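Local atomic coordinates of sterol regulatory element-binding protein cleavage-activating protein (Schizosaccharomyces pombe, PDB entry 4YHC), a protein that escorts the transcription factor precursor sre1 for processing when sterol or oxygen runs low, this chain being its WD40 domain. Residues N118-H130 against S178-A190. The protein carries 9 engineered substitutions. Numbering follows the deposited sequence.
Sequences NSKLNVFWMPGTH and SISIVSPTANRIA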
# COMPACT_ATOMS: atom_id res chain seq x y z
N ASN A 118 -20.42 -12.61 10.46
CA ASN A 118 -19.32 -11.63 10.52
C ASN A 118 -18.05 -12.06 9.74
O ASN A 118 -17.02 -12.40 10.33
CB ASN A 118 -18.90 -11.36 11.99
CG ASN A 118 -20.07 -11.09 12.92
OD1 ASN A 118 -20.84 -12.00 13.23
ND2 ASN A 118 -20.19 -9.86 13.42
N SER A 119 -18.14 -12.02 8.41
CA SER A 119 -17.03 -12.29 7.53
C SER A 119 -16.38 -10.95 7.25
O SER A 119 -17.05 -9.95 7.02
CB SER A 119 -17.52 -12.92 6.23
OG SER A 119 -16.47 -13.63 5.60
N LYS A 120 -15.06 -10.95 7.35
CA LYS A 120 -14.24 -9.84 6.97
C LYS A 120 -13.86 -10.02 5.48
O LYS A 120 -13.49 -11.10 5.07
CB LYS A 120 -12.99 -9.81 7.87
CG LYS A 120 -13.14 -8.92 9.10
CD LYS A 120 -14.18 -9.39 10.12
CE LYS A 120 -14.60 -8.25 11.04
NZ LYS A 120 -14.88 -8.64 12.45
N LEU A 121 -13.96 -8.96 4.70
CA LEU A 121 -13.62 -9.00 3.28
C LEU A 121 -12.33 -8.29 2.92
O LEU A 121 -12.05 -7.21 3.45
CB LEU A 121 -14.71 -8.31 2.47
CG LEU A 121 -16.09 -8.91 2.48
CD1 LEU A 121 -16.81 -8.33 1.26
CD2 LEU A 121 -16.10 -10.43 2.44
N ASN A 122 -11.61 -8.85 1.97
CA ASN A 122 -10.61 -8.09 1.24
C ASN A 122 -10.99 -8.16 -0.23
O ASN A 122 -11.33 -9.25 -0.67
CB ASN A 122 -9.26 -8.71 1.48
CG ASN A 122 -8.14 -7.78 1.11
OD1 ASN A 122 -8.34 -6.58 0.90
ND2 ASN A 122 -6.93 -8.34 1.01
N VAL A 123 -10.99 -7.02 -0.95
CA VAL A 123 -11.36 -6.98 -2.36
C VAL A 123 -10.28 -6.41 -3.25
O VAL A 123 -9.69 -5.46 -2.87
CB VAL A 123 -12.61 -6.11 -2.55
CG1 VAL A 123 -12.94 -6.05 -4.03
CG2 VAL A 123 -13.78 -6.69 -1.78
N PHE A 124 -10.03 -6.99 -4.43
CA PHE A 124 -8.94 -6.56 -5.31
C PHE A 124 -9.46 -6.58 -6.69
O PHE A 124 -10.14 -7.51 -7.04
CB PHE A 124 -7.80 -7.63 -5.43
CG PHE A 124 -7.42 -8.24 -4.18
CD1 PHE A 124 -6.78 -7.52 -3.25
CD2 PHE A 124 -7.66 -9.58 -3.96
CE1 PHE A 124 -6.39 -8.09 -2.08
CE2 PHE A 124 -7.30 -10.17 -2.79
CZ PHE A 124 -6.66 -9.41 -1.83
N TRP A 125 -9.11 -5.59 -7.48
CA TRP A 125 -9.31 -5.58 -8.93
C TRP A 125 -8.07 -6.10 -9.66
O TRP A 125 -6.93 -5.69 -9.35
CB TRP A 125 -9.48 -4.15 -9.39
CG TRP A 125 -10.75 -3.45 -8.96
CD1 TRP A 125 -11.11 -3.13 -7.71
CD2 TRP A 125 -11.75 -2.93 -9.81
NE1 TRP A 125 -12.25 -2.41 -7.72
CE2 TRP A 125 -12.67 -2.27 -9.00
CE3 TRP A 125 -11.92 -2.90 -11.19
CZ2 TRP A 125 -13.83 -1.63 -9.52
CZ3 TRP A 125 -13.03 -2.22 -11.72
CH2 TRP A 125 -13.98 -1.63 -10.89
N MET A 126 -8.26 -6.96 -10.65
CA MET A 126 -7.13 -7.36 -11.46
C MET A 126 -7.48 -7.22 -12.95
O MET A 126 -8.58 -7.53 -13.34
CB MET A 126 -6.72 -8.77 -11.13
CG MET A 126 -6.46 -8.97 -9.60
SD MET A 126 -5.92 -10.63 -9.24
CE MET A 126 -4.20 -10.37 -9.44
N PRO A 127 -6.53 -6.79 -13.75
CA PRO A 127 -6.82 -6.58 -15.18
C PRO A 127 -7.14 -7.91 -15.82
O PRO A 127 -6.50 -8.87 -15.51
CB PRO A 127 -5.52 -5.99 -15.75
CG PRO A 127 -4.44 -6.33 -14.75
CD PRO A 127 -5.12 -6.55 -13.40
N GLY A 128 -8.22 -7.98 -16.60
CA GLY A 128 -8.50 -9.16 -17.42
C GLY A 128 -8.03 -8.93 -18.85
O GLY A 128 -6.90 -8.55 -19.09
N THR A 129 -8.95 -9.07 -19.79
CA THR A 129 -8.65 -8.92 -21.22
C THR A 129 -9.07 -7.53 -21.79
O THR A 129 -9.73 -7.44 -22.83
CB THR A 129 -9.27 -10.10 -22.02
OG1 THR A 129 -9.68 -9.65 -23.32
CG2 THR A 129 -10.49 -10.74 -21.32
N HIS A 130 -8.66 -6.45 -21.12
CA HIS A 130 -9.08 -5.09 -21.53
C HIS A 130 -8.47 -4.67 -22.88
O HIS A 130 -7.81 -5.49 -23.54
CB HIS A 130 -8.85 -4.03 -20.39
CG HIS A 130 -7.68 -3.10 -20.59
ND1 HIS A 130 -6.41 -3.39 -20.13
CD2 HIS A 130 -7.61 -1.86 -21.14
CE1 HIS A 130 -5.60 -2.38 -20.42
NE2 HIS A 130 -6.30 -1.44 -21.03
N SER A 178 -4.59 -11.69 2.74
CA SER A 178 -4.55 -12.01 1.33
C SER A 178 -4.03 -10.82 0.60
O SER A 178 -4.26 -9.71 1.00
CB SER A 178 -5.92 -12.42 0.83
OG SER A 178 -6.84 -11.35 1.04
N ILE A 179 -3.31 -11.07 -0.49
CA ILE A 179 -2.83 -10.05 -1.38
C ILE A 179 -2.95 -10.46 -2.83
O ILE A 179 -3.03 -11.68 -3.19
CB ILE A 179 -1.36 -9.72 -1.15
CG1 ILE A 179 -0.50 -10.98 -1.35
CG2 ILE A 179 -1.21 -9.10 0.22
CD1 ILE A 179 1.00 -10.74 -1.29
N SER A 180 -3.00 -9.45 -3.66
CA SER A 180 -3.02 -9.66 -5.12
C SER A 180 -1.65 -9.42 -5.70
O SER A 180 -0.96 -8.50 -5.28
CB SER A 180 -4.07 -8.75 -5.74
OG SER A 180 -3.54 -7.54 -6.09
N ILE A 181 -1.23 -10.24 -6.65
CA ILE A 181 -0.06 -9.97 -7.43
C ILE A 181 -0.40 -10.03 -8.94
O ILE A 181 -0.60 -11.12 -9.49
CB ILE A 181 0.93 -11.06 -7.10
CG1 ILE A 181 1.03 -11.13 -5.55
CG2 ILE A 181 2.25 -10.85 -7.80
CD1 ILE A 181 2.31 -11.63 -5.00
N VAL A 182 -0.45 -8.86 -9.55
CA VAL A 182 -0.75 -8.67 -10.99
C VAL A 182 0.63 -8.63 -11.58
O VAL A 182 1.29 -7.63 -11.53
CB VAL A 182 -1.51 -7.36 -11.19
CG1 VAL A 182 -1.79 -7.07 -12.69
CG2 VAL A 182 -2.80 -7.43 -10.44
N SER A 183 1.12 -9.75 -12.05
CA SER A 183 2.52 -9.80 -12.41
C SER A 183 2.64 -9.77 -13.94
O SER A 183 1.64 -9.91 -14.58
CB SER A 183 3.14 -11.07 -11.84
OG SER A 183 3.29 -12.09 -12.83
N PRO A 184 3.86 -9.65 -14.50
CA PRO A 184 3.96 -9.75 -15.98
C PRO A 184 3.63 -11.15 -16.54
O PRO A 184 3.27 -11.28 -17.71
CB PRO A 184 5.40 -9.35 -16.25
CG PRO A 184 5.79 -8.49 -15.08
CD PRO A 184 5.16 -9.26 -13.94
N THR A 185 3.64 -12.17 -15.70
CA THR A 185 3.44 -13.54 -16.14
C THR A 185 2.00 -13.96 -15.88
O THR A 185 1.41 -14.65 -16.69
CB THR A 185 4.50 -14.46 -15.50
OG1 THR A 185 5.79 -14.11 -16.02
CG2 THR A 185 4.23 -15.94 -15.76
N ALA A 186 1.43 -13.54 -14.76
CA ALA A 186 0.09 -14.02 -14.38
C ALA A 186 -0.57 -13.14 -13.33
O ALA A 186 0.11 -12.37 -12.63
CB ALA A 186 0.16 -15.43 -13.88
N ASN A 187 -1.90 -13.22 -13.25
CA ASN A 187 -2.64 -12.73 -12.10
C ASN A 187 -2.60 -13.76 -11.02
O ASN A 187 -2.79 -14.91 -11.29
CB ASN A 187 -4.06 -12.42 -12.47
CG ASN A 187 -4.16 -11.22 -13.38
OD1 ASN A 187 -3.21 -10.43 -13.48
ND2 ASN A 187 -5.37 -10.98 -13.92
N ARG A 188 -2.28 -13.33 -9.81
CA ARG A 188 -2.12 -14.25 -8.69
C ARG A 188 -2.80 -13.73 -7.47
O ARG A 188 -2.88 -12.52 -7.28
CB ARG A 188 -0.66 -14.45 -8.40
CG ARG A 188 0.21 -14.85 -9.54
CD ARG A 188 1.58 -15.28 -9.04
NE ARG A 188 2.65 -15.17 -10.06
CZ ARG A 188 2.95 -16.09 -10.99
NH1 ARG A 188 3.90 -15.88 -11.89
NH2 ARG A 188 2.26 -17.20 -11.06
N ILE A 189 -3.39 -14.62 -6.68
CA ILE A 189 -3.92 -14.26 -5.37
C ILE A 189 -3.25 -15.13 -4.33
O ILE A 189 -3.32 -16.39 -4.41
CB ILE A 189 -5.43 -14.53 -5.28
CG1 ILE A 189 -6.15 -13.85 -6.42
CG2 ILE A 189 -5.98 -14.06 -3.96
CD1 ILE A 189 -6.23 -12.34 -6.28
N ALA A 190 -2.65 -14.50 -3.33
CA ALA A 190 -1.85 -15.22 -2.33
C ALA A 190 -2.51 -15.03 -0.98
O ALA A 190 -2.90 -13.90 -0.66
CB ALA A 190 -0.42 -14.68 -2.29
O HOH W 1 -5.13 -5.76 -7.39
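Phe-124 lays one face of its ring over Ser-180, whose CB stands 4.0 Å from the ring centroid in a CH-pi contact; so small a residue lets the ring lie close to the strand. Holding CG anti to the carbonyl carbon (chi1 -44°), the phenylalanine swings its CZ edge to Ser-178 OG, while Ile-189 CD1 meets CD2 obliquely. With the ring cut back to an alanine, Ser-180 CB is likely to face a gap and Ile-189 CD1 to lose its aromatic neighbour.

Met-126 suits the next place because its flexible chain, bent at chi3 (89°), can lie across the face of the hairpin, reaching both its strands: SD lies 3.4 Å from Ile-189 CD1, and CE slips past Val-182 CG2 to reach Arg-188 O. Beside it the Pro-127 ring presses its CG and CD against Val-182 CG1, tightly, CG 3.4 Å from CG1.

Amides mark both ends of this apolar row. Asn-187 ND2 donates to Pro-127 O (2.9 Å), in its own amide plane and close to the carbonyl axis; at the other end Asn-122 ND2 gives a fairly straight bond to Ser-178 OG (3.0 Å). Between them a water donates to Trp-125 O and hydrogen-bonds Ser-180 OG, bridging strands that exchange no backbone bonds.

Strand 121-127 pairs with strand 136-144, and its alternate residues Val-123 and Trp-125 turn to strands 79-82 and 88-92. Strand 175-182 pairs with 187-193 in the following four-stranded sheet. The contact therefore packs successive blades of the WD40 propeller face to face, in the predicted third and fourth WD repeats.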